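Transcriptional regulator (Cytophaga hutchinsonii, PDB 3F0C) probably binds operator DNA as a dimeric transcriptional regulator of the TetR family, through a helix-turn-helix domain. Local coordinates at residues A[128-139]-A[153-162]. Numbering follows the deposited sequence.
Sequences KQKEVEIVAGII and KHENAEFLVH
Ala-157 and Ala-136 meet methyl to methyl, CB to CB 4.0 Å apart, and illustrate how small residues let two helices pack by knobs into holes. The axes of segments 128-139 and 153-162 come within 8.3 Å, their directions 124° apart. Ala-157 is the central knob, received by Val-132, Val-135, Ala-136 and Ile-139. Val-132 is the second, among His-154, Ala-157, Glu-158 and Val-161: with CG1 anti to the backbone N (chi1 167°), that methyl reaches the His-154 ring, while Val-132 CG2 lies 4.0 Å from Val-161 CB. Val-161 is the third knob, its CG1 3.7 Å from Glu-131 CD and 4.1 Å from Lys-128 CG. Beyond Ala-136, Ile-139 CG2 sits 3.5 Å from Lys-153 CB. At the other end Lys-128 CD lies at the His-162 ring edge, in its plane, though the outer lysine chain is only approximately placed. An alanine at Lys-128 would probably open a gap beside the Val-161 methyl and remove the aliphatic chain lying against His-162. Val-170 of the second subunit packs on His-162. No clear hydrogen bond joins the segments; the buried Glu-131 OE2 instead takes a salt bridge from Arg-95 and a hydrogen bond with Tyr-91. Mainly apolar fit thus joins helices 118-145 and 153-174 in the all-helical C-terminal region, which in TetR regulators usually carries dimerisation and ligand binding, with His-154, Glu-133 and the Lys-153 end at the exposed rim.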
ATOM      1  N   LYS A 128       7.833  10.557  -6.657  1.00 38.65           N
ATOM      2  CA  LYS A 128       8.349   9.628  -5.686  1.00 38.94           C
ATOM      3  C   LYS A 128       9.874   9.627  -5.672  1.00 39.08           C
ATOM      4  O   LYS A 128      10.480   9.453  -4.616  1.00 39.42           O
ATOM      5  CB  LYS A 128       7.787   8.230  -5.935  1.00 39.34           C
ATOM      6  CG  LYS A 128       7.789   7.299  -4.700  1.00 39.91           C
ATOM      7  CD  LYS A 128       8.875   6.247  -4.792  1.00 41.33           C
ATOM      8  CE  LYS A 128       8.480   5.091  -5.689  1.00 41.83           C
ATOM      9  NZ  LYS A 128       7.976   3.900  -4.917  1.00 42.90           N
ATOM     10  N   GLN A 129      10.510   9.841  -6.815  1.00 39.31           N
ATOM     11  CA  GLN A 129      11.966   9.929  -6.794  1.00 40.02           C
ATOM     12  C   GLN A 129      12.466  11.267  -6.327  1.00 38.84           C
ATOM     13  O   GLN A 129      13.354  11.298  -5.497  1.00 39.73           O
ATOM     14  CB  GLN A 129      12.646   9.483  -8.091  1.00 40.66           C
ATOM     15  CG  GLN A 129      13.265   8.057  -7.939  1.00 45.20           C
ATOM     16  CD  GLN A 129      14.210   7.638  -9.105  1.00 52.68           C
ATOM     17  OE1 GLN A 129      14.234   8.270 -10.186  1.00 57.08           O
ATOM     18  NE2 GLN A 129      14.984   6.549  -8.890  1.00 54.73           N
ATOM     19  N   LYS A 130      11.891  12.366  -6.777  1.00 37.55           N
ATOM     20  CA  LYS A 130      12.267  13.648  -6.195  1.00 36.59           C
ATOM     21  C   LYS A 130      12.135  13.600  -4.691  1.00 36.14           C
ATOM     22  O   LYS A 130      12.971  14.130  -3.967  1.00 35.88           O
ATOM     23  CB  LYS A 130      11.443  14.792  -6.757  1.00 36.57           C
ATOM     24  CG  LYS A 130      12.213  15.590  -7.797  1.00 37.29           C
ATOM     25  CD  LYS A 130      11.661  16.973  -8.019  1.00 39.14           C
ATOM     26  CE  LYS A 130      10.542  16.953  -9.053  1.00 42.51           C
ATOM     27  NZ  LYS A 130      11.016  16.752 -10.453  1.00 45.10           N
ATOM     28  N   GLU A 131      11.102  12.899  -4.235  1.00 35.72           N
ATOM     29  CA  GLU A 131      10.742  12.847  -2.833  1.00 35.24           C
ATOM     30  C   GLU A 131      11.765  12.095  -2.044  1.00 34.50           C
ATOM     31  O   GLU A 131      12.171  12.536  -0.981  1.00 34.18           O
ATOM     32  CB  GLU A 131       9.397  12.154  -2.699  1.00 35.84           C
ATOM     33  CG  GLU A 131       8.717  12.259  -1.322  1.00 37.79           C
ATOM     34  CD  GLU A 131       7.311  11.665  -1.311  1.00 40.24           C
ATOM     35  OE1 GLU A 131       6.768  11.358  -2.413  1.00 44.03           O
ATOM     36  OE2 GLU A 131       6.751  11.476  -0.203  1.00 40.33           O
ATOM     37  N   VAL A 132      12.164  10.937  -2.558  1.00 33.94           N
ATOM     38  CA  VAL A 132      13.196  10.148  -1.913  1.00 33.60           C
ATOM     39  C   VAL A 132      14.423  11.029  -1.772  1.00 33.33           C
ATOM     40  O   VAL A 132      15.039  11.082  -0.688  1.00 33.08           O
ATOM     41  CB  VAL A 132      13.519   8.860  -2.701  1.00 33.66           C
ATOM     42  CG1 VAL A 132      14.801   8.213  -2.197  1.00 33.61           C
ATOM     43  CG2 VAL A 132      12.359   7.874  -2.565  1.00 34.64           C
ATOM     44  N   GLU A 133      14.744  11.762  -2.843  1.00 32.65           N
ATOM     45  CA  GLU A 133      15.912  12.647  -2.827  1.00 32.40           C
ATOM     46  C   GLU A 133      15.774  13.749  -1.773  1.00 30.81           C
ATOM     47  O   GLU A 133      16.687  13.953  -0.956  1.00 30.56           O
ATOM     48  CB  GLU A 133      16.140  13.334  -4.163  1.00 33.31           C
ATOM     49  CG  GLU A 133      16.496  12.460  -5.338  1.00 37.92           C
ATOM     50  CD  GLU A 133      17.753  11.626  -5.128  1.00 44.73           C
ATOM     51  OE1 GLU A 133      18.725  12.209  -4.527  1.00 48.95           O
ATOM     52  OE2 GLU A 133      17.775  10.425  -5.572  1.00 45.74           O
ATOM     53  N   ILE A 134      14.656  14.474  -1.769  1.00 28.47           N
ATOM     54  CA  ILE A 134      14.501  15.474  -0.728  1.00 27.01           C
ATOM     55  C   ILE A 134      14.788  14.831   0.624  1.00 26.50           C
ATOM     56  O   ILE A 134      15.604  15.335   1.426  1.00 27.25           O
ATOM     57  CB  ILE A 134      13.126  16.097  -0.687  1.00 26.61           C
ATOM     58  CG1 ILE A 134      12.913  17.010  -1.894  1.00 26.83           C
ATOM     59  CG2 ILE A 134      12.953  16.873   0.572  1.00 23.29           C
ATOM     60  CD1 ILE A 134      11.408  17.137  -2.257  1.00 27.23           C
ATOM     61  N   VAL A 135      14.186  13.676   0.850  1.00 25.14           N
ATOM     62  CA  VAL A 135      14.335  13.044   2.136  1.00 24.43           C
ATOM     63  C   VAL A 135      15.811  12.651   2.390  1.00 24.18           C
ATOM     64  O   VAL A 135      16.358  12.880   3.481  1.00 23.43           O
ATOM     65  CB  VAL A 135      13.332  11.876   2.302  1.00 24.45           C
ATOM     66  CG1 VAL A 135      13.764  10.981   3.460  1.00 23.37           C
ATOM     67  CG2 VAL A 135      11.901  12.454   2.498  1.00 21.56           C
ATOM     68  N   ALA A 136      16.477  12.139   1.363  1.00 23.59           N
ATOM     69  CA  ALA A 136      17.854  11.728   1.528  1.00 23.22           C
ATOM     70  C   ALA A 136      18.663  12.927   2.013  1.00 23.49           C
ATOM     71  O   ALA A 136      19.700  12.780   2.726  1.00 23.52           O
ATOM     72  CB  ALA A 136      18.398  11.170   0.233  1.00 22.76           C
ATOM     73  N   GLY A 137      18.175  14.118   1.644  1.00 23.30           N
ATOM     74  CA  GLY A 137      18.885  15.362   1.932  1.00 22.94           C
ATOM     75  C   GLY A 137      18.705  15.760   3.362  1.00 22.66           C
ATOM     76  O   GLY A 137      19.617  16.268   3.994  1.00 21.99           O
ATOM     77  N   ILE A 138      17.510  15.510   3.882  1.00 22.90           N
ATOM     78  CA  ILE A 138      17.255  15.765   5.300  1.00 22.61           C
ATOM     79  C   ILE A 138      18.035  14.759   6.140  1.00 22.84           C
ATOM     80  O   ILE A 138      18.681  15.115   7.116  1.00 22.37           O
ATOM     81  CB  ILE A 138      15.772  15.720   5.646  1.00 22.13           C
ATOM     82  CG1 ILE A 138      14.961  16.591   4.654  1.00 22.03           C
ATOM     83  CG2 ILE A 138      15.607  16.207   7.044  1.00 21.51           C
ATOM     84  CD1 ILE A 138      13.459  16.740   4.905  1.00 20.84           C
ATOM     85  N   ILE A 139      18.012  13.502   5.727  1.00 23.43           N
ATOM     86  CA  ILE A 139      18.810  12.489   6.402  1.00 23.75           C
ATOM     87  C   ILE A 139      20.265  12.950   6.412  1.00 24.32           C
ATOM     88  O   ILE A 139      20.935  12.937   7.448  1.00 23.98           O
ATOM     89  CB  ILE A 139      18.613  11.083   5.761  1.00 23.70           C
ATOM     90  CG1 ILE A 139      17.177  10.602   6.089  1.00 24.94           C
ATOM     91  CG2 ILE A 139      19.680  10.093   6.241  1.00 21.83           C
ATOM     92  CD1 ILE A 139      16.722   9.275   5.449  1.00 25.99           C
ATOM     93  N   LYS A 153      21.748   6.680   4.009  1.00 43.27           N
ATOM     94  CA  LYS A 153      20.820   7.761   3.843  1.00 43.08           C
ATOM     95  C   LYS A 153      19.803   7.336   2.822  1.00 42.95           C
ATOM     96  O   LYS A 153      18.621   7.608   2.982  1.00 43.22           O
ATOM     97  CB  LYS A 153      21.531   9.081   3.424  1.00 43.01           C
ATOM     98  CG  LYS A 153      21.742   9.322   1.904  1.00 42.76           C
ATOM     99  CD  LYS A 153      22.668  10.538   1.592  1.00 42.27           C
ATOM    100  CE  LYS A 153      23.009  10.667   0.072  1.00 41.96           C
ATOM    101  NZ  LYS A 153      24.380  11.219  -0.285  1.00 39.85           N
ATOM    102  N   HIS A 154      20.241   6.647   1.787  1.00 42.82           N
ATOM    103  CA  HIS A 154      19.353   6.433   0.686  1.00 43.48           C
ATOM    104  C   HIS A 154      18.341   5.346   0.957  1.00 43.20           C
ATOM    105  O   HIS A 154      17.170   5.488   0.651  1.00 43.15           O
ATOM    106  CB  HIS A 154      20.109   6.099  -0.558  1.00 44.05           C
ATOM    107  CG  HIS A 154      19.312   6.343  -1.780  1.00 48.01           C
ATOM    108  ND1 HIS A 154      18.722   5.326  -2.496  1.00 52.63           N
ATOM    109  CD2 HIS A 154      18.934   7.499  -2.375  1.00 52.73           C
ATOM    110  CE1 HIS A 154      18.044   5.842  -3.508  1.00 54.80           C
ATOM    111  NE2 HIS A 154      18.157   7.160  -3.459  1.00 54.78           N
ATOM    112  N   GLU A 155      18.800   4.252   1.534  1.00 43.09           N
ATOM    113  CA  GLU A 155      17.924   3.147   1.890  1.00 42.54           C
ATOM    114  C   GLU A 155      16.820   3.636   2.808  1.00 41.88           C
ATOM    115  O   GLU A 155      15.643   3.450   2.538  1.00 42.14           O
ATOM    116  CB  GLU A 155      18.754   2.091   2.596  1.00 42.89           C
ATOM    117  CG  GLU A 155      18.024   0.841   2.975  1.00 43.82           C
ATOM    118  CD  GLU A 155      18.961  -0.164   3.629  1.00 45.24           C
ATOM    119  OE1 GLU A 155      20.168   0.144   3.813  1.00 45.01           O
ATOM    120  OE2 GLU A 155      18.471  -1.255   3.986  1.00 47.17           O
ATOM    121  N   ASN A 156      17.216   4.277   3.893  1.00 41.22           N
ATOM    122  CA  ASN A 156      16.280   4.886   4.807  1.00 41.10           C
ATOM    123  C   ASN A 156      15.271   5.790   4.105  1.00 41.04           C
ATOM    124  O   ASN A 156      14.069   5.603   4.238  1.00 41.25           O
ATOM    125  CB  ASN A 156      17.064   5.711   5.813  1.00 41.37           C
ATOM    126  CG  ASN A 156      17.813   4.858   6.805  1.00 41.49           C
ATOM    127  OD1 ASN A 156      17.952   3.649   6.603  1.00 41.41           O
ATOM    128  ND2 ASN A 156      18.293   5.476   7.895  1.00 40.19           N
ATOM    129  N   ALA A 157      15.779   6.763   3.354  1.00 40.92           N
ATOM    130  CA  ALA A 157      14.966   7.717   2.613  1.00 40.74           C
ATOM    131  C   ALA A 157      13.802   7.037   1.892  1.00 41.19           C
ATOM    132  O   ALA A 157      12.647   7.397   2.094  1.00 42.00           O
ATOM    133  CB  ALA A 157      15.826   8.431   1.623  1.00 40.24           C
ATOM    134  N   GLU A 158      14.127   6.063   1.038  1.00 41.33           N
ATOM    135  CA  GLU A 158      13.160   5.191   0.387  1.00 41.06           C
ATOM    136  C   GLU A 158      12.192   4.564   1.325  1.00 40.67           C
ATOM    137  O   GLU A 158      10.998   4.421   1.020  1.00 40.81           O
ATOM    138  CB  GLU A 158      13.871   4.017  -0.184  1.00 40.98           C
ATOM    139  CG  GLU A 158      14.303   4.227  -1.533  1.00 44.08           C
ATOM    140  CD  GLU A 158      13.830   3.101  -2.438  1.00 48.73           C
ATOM    141  OE1 GLU A 158      13.777   1.915  -1.976  1.00 47.84           O
ATOM    142  OE2 GLU A 158      13.530   3.426  -3.623  1.00 52.28           O
ATOM    143  N   PHE A 159      12.730   4.099   2.442  1.00 39.82           N
ATOM    144  CA  PHE A 159      11.901   3.377   3.383  1.00 39.57           C
ATOM    145  C   PHE A 159      10.822   4.301   3.920  1.00 38.21           C
ATOM    146  O   PHE A 159       9.636   3.969   3.881  1.00 37.72           O
ATOM    147  CB  PHE A 159      12.733   2.760   4.509  1.00 39.73           C
ATOM    148  CG  PHE A 159      12.002   1.699   5.300  1.00 40.51           C
ATOM    149  CD1 PHE A 159      11.424   0.605   4.662  1.00 41.28           C
ATOM    150  CD2 PHE A 159      11.901   1.793   6.686  1.00 40.60           C
ATOM    151  CE1 PHE A 159      10.776  -0.377   5.386  1.00 40.54           C
ATOM    152  CE2 PHE A 159      11.260   0.830   7.405  1.00 39.69           C
ATOM    153  CZ  PHE A 159      10.690  -0.261   6.755  1.00 39.99           C
ATOM    154  N   LEU A 160      11.234   5.467   4.381  1.00 36.86           N
ATOM    155  CA  LEU A 160      10.273   6.416   4.892  1.00 36.44           C
ATOM    156  C   LEU A 160       9.252   6.748   3.814  1.00 35.83           C
ATOM    157  O   LEU A 160       8.043   6.718   4.060  1.00 35.10           O
ATOM    158  CB  LEU A 160      10.963   7.682   5.396  1.00 36.28           C
ATOM    159  CG  LEU A 160      10.071   8.627   6.191  1.00 36.12           C
ATOM    160  CD1 LEU A 160       9.197   9.360   5.272  1.00 39.47           C
ATOM    161  CD2 LEU A 160       9.207   7.869   7.123  1.00 34.81           C
ATOM    162  N   VAL A 161       9.739   7.026   2.613  1.00 35.32           N
ATOM    163  CA  VAL A 161       8.837   7.417   1.543  1.00 35.29           C
ATOM    164  C   VAL A 161       7.840   6.269   1.302  1.00 35.57           C
ATOM    165  O   VAL A 161       6.637   6.477   1.357  1.00 35.11           O
ATOM    166  CB  VAL A 161       9.600   7.914   0.305  1.00 34.78           C
ATOM    167  CG1 VAL A 161       8.675   8.228  -0.819  1.00 34.15           C
ATOM    168  CG2 VAL A 161      10.352   9.155   0.674  1.00 34.14           C
ATOM    169  N   HIS A 162       8.339   5.052   1.143  1.00 36.20           N
ATOM    170  CA  HIS A 162       7.467   3.896   0.947  1.00 36.83           C
ATOM    171  C   HIS A 162       6.496   3.626   2.128  1.00 37.16           C
ATOM    172  O   HIS A 162       5.339   3.222   1.934  1.00 36.54           O
ATOM    173  CB  HIS A 162       8.304   2.654   0.700  1.00 36.82           C
ATOM    174  CG  HIS A 162       8.982   2.642  -0.625  1.00 39.41           C
ATOM    175  ND1 HIS A 162       8.694   3.550  -1.623  1.00 41.88           N
ATOM    176  CD2 HIS A 162       9.922   1.807  -1.132  1.00 41.77           C
ATOM    177  CE1 HIS A 162       9.435   3.285  -2.682  1.00 42.01           C
ATOM    178  NE2 HIS A 162      10.192   2.234  -2.410  1.00 42.91           N
TER